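Local coordinates for type VII secretion system protein EssB (Staphylococcus aureus, PDB 4ANN) that serves as a membrane component of the Ess type VII secretion system, is probably needed for secretion of EsxA and EsxB, and is represented by its cytoplasmic part, at residues F34-M37 with Y38-E41; T70-D73 with N74-F78; R85-L88 with N89-N92; F103-P107 with D108-F112; E179-T182 with L183-T187. All blocks are in the same frame, centred on the assembly; numbering follows the deposited sequence. Where two conformers were deposited one is given.

Contact 1: F34-M37 with Y38-E41; sequences FHLM and YLLE
Two backbone bonds of equal length tie the segments together: Leu39 N donates to Leu36 O and Leu40 N to Met37 O, each pair 2.9 Å apart. Both reach back three residues, the signature of a 3-10 turn, and in both the donor sits well above the carbonyl plane, 50° out of it for Leu40 N, as tight winding of the chain imposes. A water completes the polar set. It donates to Phe34 O at 2.8 Å and accepts from Tyr38 N at 2.9 Å, so an amide and a carbonyl four residues apart are joined through solvent rather than directly.

The apolar side chains form two pairs along the turn, and Tyr38 lies on the exposed side. Met37 and Leu40 lie alongside each other on the buried side, with Met37 SD, in the conformer described, 4.1 Å from Leu40 CD1. Both meet Leu125; Phe59 also touches Met37 and Ile61 touches Leu40. Long, unbranched or terminally branched chains suit this place, because they reach from the turn to the strands. Leu36 and Leu39 form a second parallel pair, with CD2 of Leu36 4.2 Å from CD1 of Leu39, while Leu39 O accepts a hydrogen bond from the hydroxyl of Tyr101.

The exposed place of Tyr38 suits a ring with a polar end. Its CG stands between the backbone N and the carbonyl carbon (chi1 84°), which swings the ring back along the preceding turn. There the ring presents its edge, nearly in plane, to a carbonyl: His35 O lies 3.1 Å from Tyr38 CD1 and 3.2 Å from Tyr38 CE1.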
# COMPACT_ATOMS: atom_id res chain seq x y z
N PHE A 34 -22.66 6.68 -9.93
CA PHE A 34 -21.86 7.81 -10.42
C PHE A 34 -21.63 8.89 -9.37
O PHE A 34 -20.55 9.48 -9.30
CB PHE A 34 -22.54 8.37 -11.67
CG PHE A 34 -22.26 7.62 -12.99
CD1 PHE A 34 -21.87 6.33 -13.05
CD2 PHE A 34 -22.39 8.26 -14.19
CE1 PHE A 34 -21.65 5.72 -14.29
CE2 PHE A 34 -22.20 7.72 -15.43
CZ PHE A 34 -21.81 6.39 -15.46
N HIS A 35 -22.68 9.07 -8.52
CA HIS A 35 -22.69 10.16 -7.56
C HIS A 35 -21.83 9.84 -6.36
O HIS A 35 -21.71 10.58 -5.40
CB HIS A 35 -24.09 10.47 -7.00
CG HIS A 35 -24.50 9.38 -6.05
ND1 HIS A 35 -24.49 9.46 -4.69
CD2 HIS A 35 -24.92 8.12 -6.35
CE1 HIS A 35 -24.90 8.32 -4.20
NE2 HIS A 35 -25.17 7.47 -5.17
N LEU A 36 -21.17 8.68 -6.38
CA LEU A 36 -20.21 8.40 -5.33
C LEU A 36 -18.80 8.64 -5.78
O LEU A 36 -17.89 8.55 -4.96
CB LEU A 36 -20.39 6.95 -4.89
CG LEU A 36 -21.77 6.71 -4.30
CD1 LEU A 36 -22.02 5.23 -4.14
CD2 LEU A 36 -21.89 7.45 -2.94
N MET A 37 -18.59 8.91 -7.09
CA MET A 37 -17.19 8.99 -7.57
C MET A 37 -16.45 10.15 -6.91
O MET A 37 -15.22 10.13 -6.79
CB MET A 37 -17.18 9.03 -9.09
CG MET A 37 -17.66 7.76 -9.76
SD MET A 37 -16.55 6.33 -9.67
CE MET A 37 -17.25 5.45 -8.30
N TYR A 38 -17.15 11.17 -6.45
CA TYR A 38 -16.53 12.30 -5.73
C TYR A 38 -15.76 11.80 -4.51
O TYR A 38 -14.83 12.45 -4.05
CB TYR A 38 -17.60 13.34 -5.33
CG TYR A 38 -18.30 13.01 -4.04
CD1 TYR A 38 -19.38 12.12 -4.09
CD2 TYR A 38 -17.93 13.55 -2.80
CE1 TYR A 38 -20.08 11.73 -2.96
CE2 TYR A 38 -18.62 13.19 -1.65
CZ TYR A 38 -19.67 12.31 -1.76
OH TYR A 38 -20.33 11.99 -0.60
N LEU A 39 -16.14 10.64 -3.93
CA LEU A 39 -15.39 10.12 -2.76
C LEU A 39 -13.97 9.84 -3.13
O LEU A 39 -13.08 9.81 -2.22
CB LEU A 39 -16.05 8.87 -2.22
CG LEU A 39 -17.45 9.11 -1.62
CD1 LEU A 39 -18.10 7.80 -1.20
CD2 LEU A 39 -17.43 10.11 -0.48
N LEU A 40 -13.65 9.58 -4.40
CA LEU A 40 -12.28 9.27 -4.78
C LEU A 40 -11.41 10.51 -4.73
O LEU A 40 -10.17 10.35 -4.79
CB LEU A 40 -12.27 8.66 -6.16
CG LEU A 40 -13.00 7.34 -6.30
CD1 LEU A 40 -12.91 6.78 -7.73
CD2 LEU A 40 -12.44 6.30 -5.32
N GLU A 41 -11.97 11.70 -4.62
CA GLU A 41 -11.17 12.90 -4.51
C GLU A 41 -11.36 13.58 -3.16
O GLU A 41 -10.77 14.63 -2.92
CB GLU A 41 -11.41 13.91 -5.66
CG GLU A 41 -12.81 14.51 -5.63
CD GLU A 41 -13.04 15.58 -6.66
OE1 GLU A 41 -12.12 16.04 -7.36
OE2 GLU A 41 -14.24 16.00 -6.75
O HOH W 1 -19.67 11.72 -7.83

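Contact 2: T70-D73 with N74-F78; sequences TPFD and NIKSF
Asp73 O is held from two directions: a water donates to it at 2.9 Å, and Lys76 N makes a weak, long bond to it. The same water lies 3.0 Å from Ser77 OG and donates weakly to Asn74 O, so it knits the outer side of the turn. Stronger backbone bonds wind the chain, from Asn74 N to Pro71 O and from Ile75 N to Phe72 O, the latter nearly straight at 170°; this is 3-10 winding. Proline suits the entry, since its ring nitrogen has no hydrogen to leave unpaired.

Lys76, extended beyond CG, runs alongside Asp73. Lys76 NZ stands 3.4 Å from Asp73 OD1 in the conformer described, a weak salt bridge reinforced by a second water that donates to OD1 and accepts from NZ. On the buried side CD1 of Ile75 comes within 3.9 Å of CE1 of Phe72; chi1 of Ile75, 78°, brings CG1 close to Phe72 O. At the other end, the methyl CG2 of Thr70 packs 3.6 Å from CB of Asn74.

Ile75 continues onto Tyr86 and Leu87 of helix 80-89, while Phe72 rests on Leu110 of strand 110-112, so the turn bridges strand 70-71 to that helix.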
# COMPACT_ATOMS: atom_id res chain seq x y z
N THR A 70 6.72 10.93 1.16
CA THR A 70 7.95 10.21 0.87
C THR A 70 7.64 8.85 0.32
O THR A 70 7.00 8.04 0.99
CB THR A 70 8.77 10.08 2.17
OG1 THR A 70 9.14 11.38 2.62
CG2 THR A 70 10.01 9.25 2.02
N PRO A 71 8.06 8.51 -0.90
CA PRO A 71 7.81 7.15 -1.41
C PRO A 71 8.44 6.08 -0.56
O PRO A 71 9.55 6.27 -0.02
CB PRO A 71 8.47 7.17 -2.81
CG PRO A 71 8.52 8.62 -3.14
CD PRO A 71 8.77 9.36 -1.87
N PHE A 72 7.81 4.92 -0.51
CA PHE A 72 8.36 3.77 0.23
C PHE A 72 9.83 3.52 -0.09
O PHE A 72 10.61 3.25 0.80
CB PHE A 72 7.51 2.53 -0.05
CG PHE A 72 8.20 1.24 0.34
CD1 PHE A 72 8.22 0.82 1.67
CD2 PHE A 72 8.87 0.49 -0.59
CE1 PHE A 72 8.92 -0.33 2.04
CE2 PHE A 72 9.57 -0.66 -0.21
CZ PHE A 72 9.59 -1.05 1.09
N ASP A 73 10.19 3.51 -1.37
CA ASP A 73 11.54 3.10 -1.70
C ASP A 73 12.61 3.99 -1.11
O ASP A 73 13.78 3.59 -1.04
CB ASP A 73 11.74 3.03 -3.22
CG ASP A 73 11.09 1.84 -3.88
OD1 ASP A 73 10.76 0.86 -3.24
OD2 ASP A 73 10.99 1.98 -5.15
N ASN A 74 12.24 5.21 -0.69
CA ASN A 74 13.23 6.09 -0.05
C ASN A 74 13.71 5.58 1.28
O ASN A 74 14.76 6.01 1.77
CB ASN A 74 12.60 7.50 0.14
CG ASN A 74 12.43 8.24 -1.14
OD1 ASN A 74 12.23 7.64 -2.24
ND2 ASN A 74 12.45 9.55 -1.01
N ILE A 75 12.98 4.68 1.95
CA ILE A 75 13.36 4.25 3.28
C ILE A 75 14.50 3.23 3.28
O ILE A 75 15.05 2.91 4.31
CB ILE A 75 12.18 3.70 4.10
CG1 ILE A 75 11.76 2.29 3.77
CG2 ILE A 75 10.99 4.67 4.07
CD1 ILE A 75 10.75 1.71 4.76
N LYS A 76 14.87 2.71 2.11
CA LYS A 76 15.84 1.63 2.04
C LYS A 76 17.22 2.04 2.53
O LYS A 76 17.98 1.19 3.01
CB LYS A 76 15.92 1.08 0.62
CG LYS A 76 14.62 0.47 0.15
CD LYS A 76 14.64 -0.09 -1.25
CE LYS A 76 13.35 -0.66 -1.70
NZ LYS A 76 13.41 -1.20 -3.07
N SER A 77 17.54 3.33 2.45
CA SER A 77 18.80 3.85 2.89
C SER A 77 18.75 4.44 4.29
O SER A 77 19.76 5.00 4.75
CB SER A 77 19.30 4.93 1.88
OG SER A 77 18.33 5.92 1.61
N PHE A 78 17.62 4.33 4.98
CA PHE A 78 17.50 4.85 6.35
C PHE A 78 18.32 4.06 7.32
O PHE A 78 18.63 2.88 7.14
CB PHE A 78 16.08 4.89 6.77
CG PHE A 78 15.15 5.91 6.20
CD1 PHE A 78 15.54 6.82 5.21
CD2 PHE A 78 13.84 6.01 6.66
CE1 PHE A 78 14.65 7.75 4.72
CE2 PHE A 78 12.96 6.92 6.19
CZ PHE A 78 13.36 7.79 5.21
O HOH W 2 10.74 -1.93 -3.52
O HOH W 3 16.44 4.63 -0.38

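Contact 3: R85-L88 with N89-N92; sequences RYLL and NIKN
From Arg85 to Asn92 the backbone passes from alpha-helical to 3-10 bonding: Asn89 N donates to Arg85 O four residues back at 3.0 Å, whereas Ile90 N divides itself between Leu87 O at 3.2 Å and, weakly, Tyr86 O. Ile90 N approaches Leu87 O from well above the carbonyl plane, 67° out of it, and that oxygen also bonds the hydroxyl of Tyr143.

Among the side chains, Leu87 and Ile90 point the same way and meet through CD2 of Leu87 and CD1 of Ile90, 3.9 Å apart. Leucine and beta-branched isoleucine fit here because both are buried: Leu87 against Ala150 and Phe151 of helix 136-151, Ile90 against Leu110 and Phe112 of strand 110-112.

On the outer side Asn89 folds back over the last full turn. With its CG opposite the carbonyl carbon (chi1 -73°), its amide carbon CG comes 3.2 Å from Arg85 O. The amide and the guanidinium of Arg85 pass obliquely, their planes 69° apart, with Asn89 ND2 4.1 Å from Arg85 CG.

Neither group bonds the other; each donates elsewhere, Asn89 ND2 to Gly116 O, and Arg85 to Asp115 O and to the carboxylate of Glu82. A neutral amide beside the guanidinium adds no second positive charge, and the two together supply N-H groups to successive carbonyls of the 115-116 loop.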
# COMPACT_ATOMS: atom_id res chain seq x y z
N ARG A 85 10.89 1.91 12.28
CA ARG A 85 9.75 2.73 12.70
C ARG A 85 8.75 2.84 11.55
O ARG A 85 7.53 2.68 11.73
CB ARG A 85 10.21 4.07 13.19
CG ARG A 85 9.07 4.94 13.69
CD ARG A 85 9.54 6.17 14.44
NE ARG A 85 10.21 7.18 13.61
CZ ARG A 85 9.61 8.11 12.93
NH1 ARG A 85 8.29 8.15 12.86
NH2 ARG A 85 10.34 9.01 12.28
N TYR A 86 9.24 3.20 10.36
CA TYR A 86 8.41 3.33 9.20
C TYR A 86 7.74 2.01 8.85
O TYR A 86 6.51 1.95 8.58
CB TYR A 86 9.21 3.84 8.00
CG TYR A 86 9.40 5.36 7.98
CD1 TYR A 86 9.96 6.09 9.02
CD2 TYR A 86 8.98 6.10 6.87
CE1 TYR A 86 10.11 7.45 8.97
CE2 TYR A 86 9.14 7.47 6.82
CZ TYR A 86 9.69 8.16 7.88
OH TYR A 86 9.83 9.51 7.86
N LEU A 87 8.49 0.91 8.85
CA LEU A 87 7.92 -0.40 8.54
C LEU A 87 6.83 -0.79 9.52
O LEU A 87 5.78 -1.30 9.10
CB LEU A 87 9.01 -1.45 8.50
CG LEU A 87 9.97 -1.43 7.32
CD1 LEU A 87 11.13 -2.35 7.57
CD2 LEU A 87 9.25 -1.77 6.04
N LEU A 88 7.05 -0.57 10.81
CA LEU A 88 6.06 -0.85 11.83
C LEU A 88 4.80 -0.05 11.59
O LEU A 88 3.68 -0.53 11.78
CB LEU A 88 6.64 -0.61 13.19
CG LEU A 88 7.55 -1.73 13.73
CD1 LEU A 88 8.47 -1.23 14.83
CD2 LEU A 88 6.68 -2.90 14.24
N ASN A 89 4.96 1.20 11.17
CA ASN A 89 3.79 2.06 10.96
C ASN A 89 2.94 1.65 9.80
O ASN A 89 1.77 2.08 9.73
CB ASN A 89 4.22 3.52 10.82
CG ASN A 89 4.68 4.16 12.13
OD1 ASN A 89 4.40 3.67 13.21
ND2 ASN A 89 5.35 5.28 11.99
N ILE A 90 3.44 0.85 8.86
CA ILE A 90 2.64 0.46 7.67
C ILE A 90 1.33 -0.18 8.08
O ILE A 90 0.31 -0.03 7.41
CB ILE A 90 3.46 -0.46 6.75
CG1 ILE A 90 4.62 0.29 6.12
CG2 ILE A 90 2.57 -1.16 5.73
CD1 ILE A 90 5.61 -0.58 5.37
N LYS A 91 1.32 -0.92 9.19
CA LYS A 91 0.11 -1.61 9.65
C LYS A 91 -1.03 -0.65 9.89
O LYS A 91 -2.21 -1.09 9.91
CB LYS A 91 0.46 -2.41 10.91
CG LYS A 91 0.42 -1.64 12.24
CD LYS A 91 0.41 -2.64 13.38
CE LYS A 91 0.43 -2.13 14.81
NZ LYS A 91 0.02 -3.21 15.77
N ASN A 92 -0.78 0.65 10.06
CA ASN A 92 -1.84 1.65 10.23
C ASN A 92 -2.78 1.71 9.02
O ASN A 92 -3.93 2.13 9.18
CB ASN A 92 -1.23 3.01 10.49
CG ASN A 92 -2.15 4.01 11.11
OD1 ASN A 92 -2.80 3.75 12.14
ND2 ASN A 92 -2.18 5.22 10.55

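Contact 4: F103-P107 with D108-F112; sequences FVLAP and DELFF
Val104 and Glu109 meet obliquely, CG1 of the valine 3.9 Å from CG of the glutamate, while Glu109 CB settles 3.3 Å from Val104 O. The glutamate chain bends at chi2 (-77°), which lays its methylene part against the valine and frees the carboxylate to reach polar partners. Water serves the same pair: one molecule accepts from Val104 N and lies 2.8 Å from Glu109 OE1, and another donates to Val104 O at 2.7 Å and weakly to Glu109 O.

The chain reverses between them through a type I beta turn, Ala106 to Glu109, closed by Glu109 N donating to Ala106 O at 3.0 Å. Pro107 suits the second position of the turn, its ring fixing phi near the value needed (-54°), and Asp108 follows at the exposed corner. Beyond the turn, Leu110 N bonds Pro107 O only weakly, and a third water donates to both Pro107 O, at 2.7 Å, and Leu110 O as strand 110-112 begins.

Farther out, Thr122 OG1 hydrogen-bonds Glu109 OE2. Phe157 packs on Ala106 and Pro107, and Arg142 NH1 holds Leu105 O. Leu146 of helix 136-151 lies against both Leu105 and Leu110, with Leu105 CD1 4.5 Å from Leu110 CD2.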
# COMPACT_ATOMS: atom_id res chain seq x y z
N PHE A 103 -7.55 -0.26 -0.86
CA PHE A 103 -6.21 0.18 -1.23
C PHE A 103 -5.39 -1.03 -1.67
O PHE A 103 -5.77 -2.18 -1.42
CB PHE A 103 -5.50 0.91 -0.07
CG PHE A 103 -5.09 0.01 1.09
CD1 PHE A 103 -6.04 -0.39 2.02
CD2 PHE A 103 -3.80 -0.44 1.25
CE1 PHE A 103 -5.72 -1.26 3.10
CE2 PHE A 103 -3.45 -1.29 2.31
CZ PHE A 103 -4.43 -1.68 3.23
N VAL A 104 -4.25 -0.76 -2.27
CA VAL A 104 -3.28 -1.75 -2.70
C VAL A 104 -2.00 -1.54 -1.89
O VAL A 104 -1.54 -0.41 -1.83
CB VAL A 104 -2.98 -1.59 -4.20
CG1 VAL A 104 -1.87 -2.51 -4.64
CG2 VAL A 104 -4.27 -1.74 -5.00
N LEU A 105 -1.43 -2.59 -1.34
CA LEU A 105 -0.16 -2.51 -0.61
C LEU A 105 0.97 -2.88 -1.54
O LEU A 105 1.12 -4.06 -1.92
CB LEU A 105 -0.16 -3.39 0.62
CG LEU A 105 1.05 -3.22 1.51
CD1 LEU A 105 1.10 -1.83 2.11
CD2 LEU A 105 1.07 -4.27 2.61
N ALA A 106 1.80 -1.93 -1.97
CA ALA A 106 2.90 -2.16 -2.90
C ALA A 106 3.81 -0.96 -2.91
O ALA A 106 3.38 0.15 -2.54
CB ALA A 106 2.38 -2.36 -4.34
N PRO A 107 5.05 -1.11 -3.35
CA PRO A 107 6.00 0.03 -3.32
C PRO A 107 5.49 1.27 -4.02
O PRO A 107 5.63 2.38 -3.50
CB PRO A 107 7.26 -0.54 -3.95
CG PRO A 107 7.20 -2.02 -3.62
CD PRO A 107 5.75 -2.36 -3.71
N ASP A 108 4.90 1.10 -5.19
CA ASP A 108 4.46 2.26 -5.98
C ASP A 108 3.12 2.81 -5.51
O ASP A 108 2.60 3.78 -6.08
CB ASP A 108 4.39 1.93 -7.47
CG ASP A 108 3.44 0.83 -7.84
OD1 ASP A 108 2.91 0.08 -7.01
OD2 ASP A 108 3.26 0.67 -9.07
N GLU A 109 2.52 2.21 -4.49
CA GLU A 109 1.27 2.56 -3.90
C GLU A 109 1.42 3.14 -2.49
O GLU A 109 0.39 3.52 -1.91
CB GLU A 109 0.35 1.32 -3.89
CG GLU A 109 -0.14 0.93 -5.24
CD GLU A 109 -1.25 1.84 -5.75
OE1 GLU A 109 -1.79 2.61 -4.95
OE2 GLU A 109 -1.56 1.74 -6.99
N LEU A 110 2.60 3.15 -1.95
CA LEU A 110 2.84 3.45 -0.56
C LEU A 110 3.78 4.65 -0.43
O LEU A 110 4.88 4.67 -0.98
CB LEU A 110 3.48 2.23 0.13
CG LEU A 110 3.79 2.40 1.60
CD1 LEU A 110 2.56 2.71 2.42
CD2 LEU A 110 4.45 1.11 2.13
N PHE A 111 3.32 5.60 0.36
CA PHE A 111 4.04 6.81 0.70
C PHE A 111 3.97 7.02 2.21
O PHE A 111 3.17 6.37 2.89
CB PHE A 111 3.44 8.04 -0.00
CG PHE A 111 3.48 7.94 -1.51
CD1 PHE A 111 2.57 7.17 -2.19
CD2 PHE A 111 4.45 8.59 -2.23
CE1 PHE A 111 2.59 7.06 -3.56
CE2 PHE A 111 4.50 8.49 -3.61
CZ PHE A 111 3.57 7.72 -4.27
N PHE A 112 4.81 7.92 2.72
CA PHE A 112 4.82 8.26 4.13
C PHE A 112 4.72 9.74 4.33
O PHE A 112 5.30 10.54 3.58
CB PHE A 112 6.10 7.74 4.81
CG PHE A 112 6.18 6.24 4.86
CD1 PHE A 112 5.60 5.54 5.89
CD2 PHE A 112 6.85 5.53 3.86
CE1 PHE A 112 5.69 4.15 5.97
CE2 PHE A 112 6.94 4.15 3.97
CZ PHE A 112 6.37 3.45 4.99
O HOH W 4 -3.54 1.94 -2.84
O HOH W 5 0.22 0.96 -0.28
O HOH W 6 5.65 5.09 -3.75

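Contact 5: E179-T182 with L183-T187; sequences EAAT and LDLLT
The planar peptide group that follows Thr182 takes its bond end-on: Leu186 N approaches Thr182 O nearly along the C=O axis. That bond, 2.9 Å from Leu186 N to Thr182 O, is the first i to i+4 link of helix 183-192.

Thr182 is the N-cap. Its side chain takes over where the helix has no preceding carbonyl to offer: OG1 accepts from Leu185 N at 3.3 Å with a fairly straight N-H angle of 163°. The torsion explains the reach, for chi1 of 64° holds OG1 between the backbone N and the carbonyl carbon, turned toward the opening turn. Threonine, with a short hydroxyl-bearing branch, is a common residue at this position, and the partial negative charge of the oxygen probably interacts favourably with the positive end of the helix dipole.

Apolar atoms pack round the cap. Leu185 lies over the hydroxyl, its CG 3.7 Å from Thr182 OG1, and Leu185 CD1 lies 3.9 Å from Ala181 CB. Ala180 CB fits closely against the helix backbone, 3.8 Å from Leu186 CA; the small side chain lets the connecting loop come this near.

The loop 180-182, ending in this cap, joins helix 172-179 to helix 183-192. Leu186 and Leu183 turn inward onto helix 136-151, the first touching Leu140 and Tyr143, the second Phe139 and Tyr143, and Lys144 of that helix bonds Ala180 O.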
# COMPACT_ATOMS: atom_id res chain seq x y z
N GLU A 179 8.69 -16.56 7.59
CA GLU A 179 8.07 -17.55 8.45
C GLU A 179 7.11 -16.94 9.45
O GLU A 179 6.37 -17.72 10.09
CB GLU A 179 9.14 -18.40 9.12
CG GLU A 179 9.78 -19.32 8.07
CD GLU A 179 10.66 -20.31 8.83
OE1 GLU A 179 10.69 -20.10 10.06
OE2 GLU A 179 11.20 -21.11 8.09
N ALA A 180 7.10 -15.65 9.67
CA ALA A 180 6.18 -15.06 10.68
C ALA A 180 4.78 -15.48 10.40
O ALA A 180 4.27 -15.31 9.28
CB ALA A 180 6.28 -13.54 10.68
N ALA A 181 4.10 -16.08 11.36
CA ALA A 181 2.92 -16.83 11.01
C ALA A 181 1.72 -15.93 10.77
O ALA A 181 0.87 -16.39 10.04
CB ALA A 181 2.57 -17.87 12.06
N THR A 182 1.71 -14.80 11.45
CA THR A 182 0.57 -13.89 11.41
C THR A 182 1.12 -12.46 11.40
O THR A 182 2.28 -12.19 11.67
CB THR A 182 -0.38 -13.98 12.59
OG1 THR A 182 0.38 -13.58 13.71
CG2 THR A 182 -0.87 -15.41 12.84
N LEU A 183 0.21 -11.53 11.12
CA LEU A 183 0.54 -10.13 11.17
C LEU A 183 1.06 -9.70 12.51
O LEU A 183 2.08 -9.01 12.64
CB LEU A 183 -0.70 -9.35 10.75
CG LEU A 183 -0.64 -7.87 10.69
CD1 LEU A 183 0.44 -7.40 9.76
CD2 LEU A 183 -1.96 -7.22 10.20
N ASP A 184 0.39 -10.12 13.59
CA ASP A 184 0.88 -9.78 14.91
C ASP A 184 2.28 -10.31 15.18
O ASP A 184 3.07 -9.63 15.83
CB ASP A 184 -0.04 -10.34 16.02
CG ASP A 184 -1.32 -9.48 16.11
OD1 ASP A 184 -1.32 -8.35 15.58
OD2 ASP A 184 -2.34 -9.94 16.66
N LEU A 185 2.67 -11.47 14.77
CA LEU A 185 3.96 -12.08 14.95
C LEU A 185 4.95 -11.37 14.03
O LEU A 185 6.11 -11.24 14.46
CB LEU A 185 3.98 -13.60 14.75
CG LEU A 185 3.24 -14.39 15.83
CD1 LEU A 185 2.94 -15.80 15.39
CD2 LEU A 185 4.04 -14.35 17.11
N LEU A 186 4.59 -10.89 12.86
CA LEU A 186 5.51 -10.07 12.08
C LEU A 186 5.81 -8.78 12.83
O LEU A 186 6.98 -8.37 12.92
CB LEU A 186 4.95 -9.76 10.69
CG LEU A 186 5.82 -8.90 9.82
CD1 LEU A 186 7.20 -9.51 9.58
CD2 LEU A 186 5.14 -8.61 8.48
N THR A 187 4.80 -8.14 13.39
CA THR A 187 4.99 -6.92 14.20
C THR A 187 5.95 -7.20 15.32
O THR A 187 6.83 -6.39 15.63
CB THR A 187 3.61 -6.50 14.79
OG1 THR A 187 2.77 -6.17 13.70
CG2 THR A 187 3.84 -5.30 15.71

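How the contacts relate
The contacts follow the chain in the order 1 to 5. Contacts 2, 3 and 4 form a cluster, centres 12 to 13 Å apart. Strands 70-71 and 110-112, neighbours in one antiparallel sheet, join contacts 2 and 4, while helix 80-89 of contact 3 packs on both through Tyr86. Contact 5 touches contact 3 where Leu88 meets Thr187, 14 Å between centres. Contact 1 stands apart beside strand 58-63, its centre about 36 Å from that of contact 5 on the opposite side of the chain's centre, so these local turns and caps shape separate parts of the cytoplasmic piece. Its sequence family belongs to the protein-kinase-like clan, which alone implies no kinase activity.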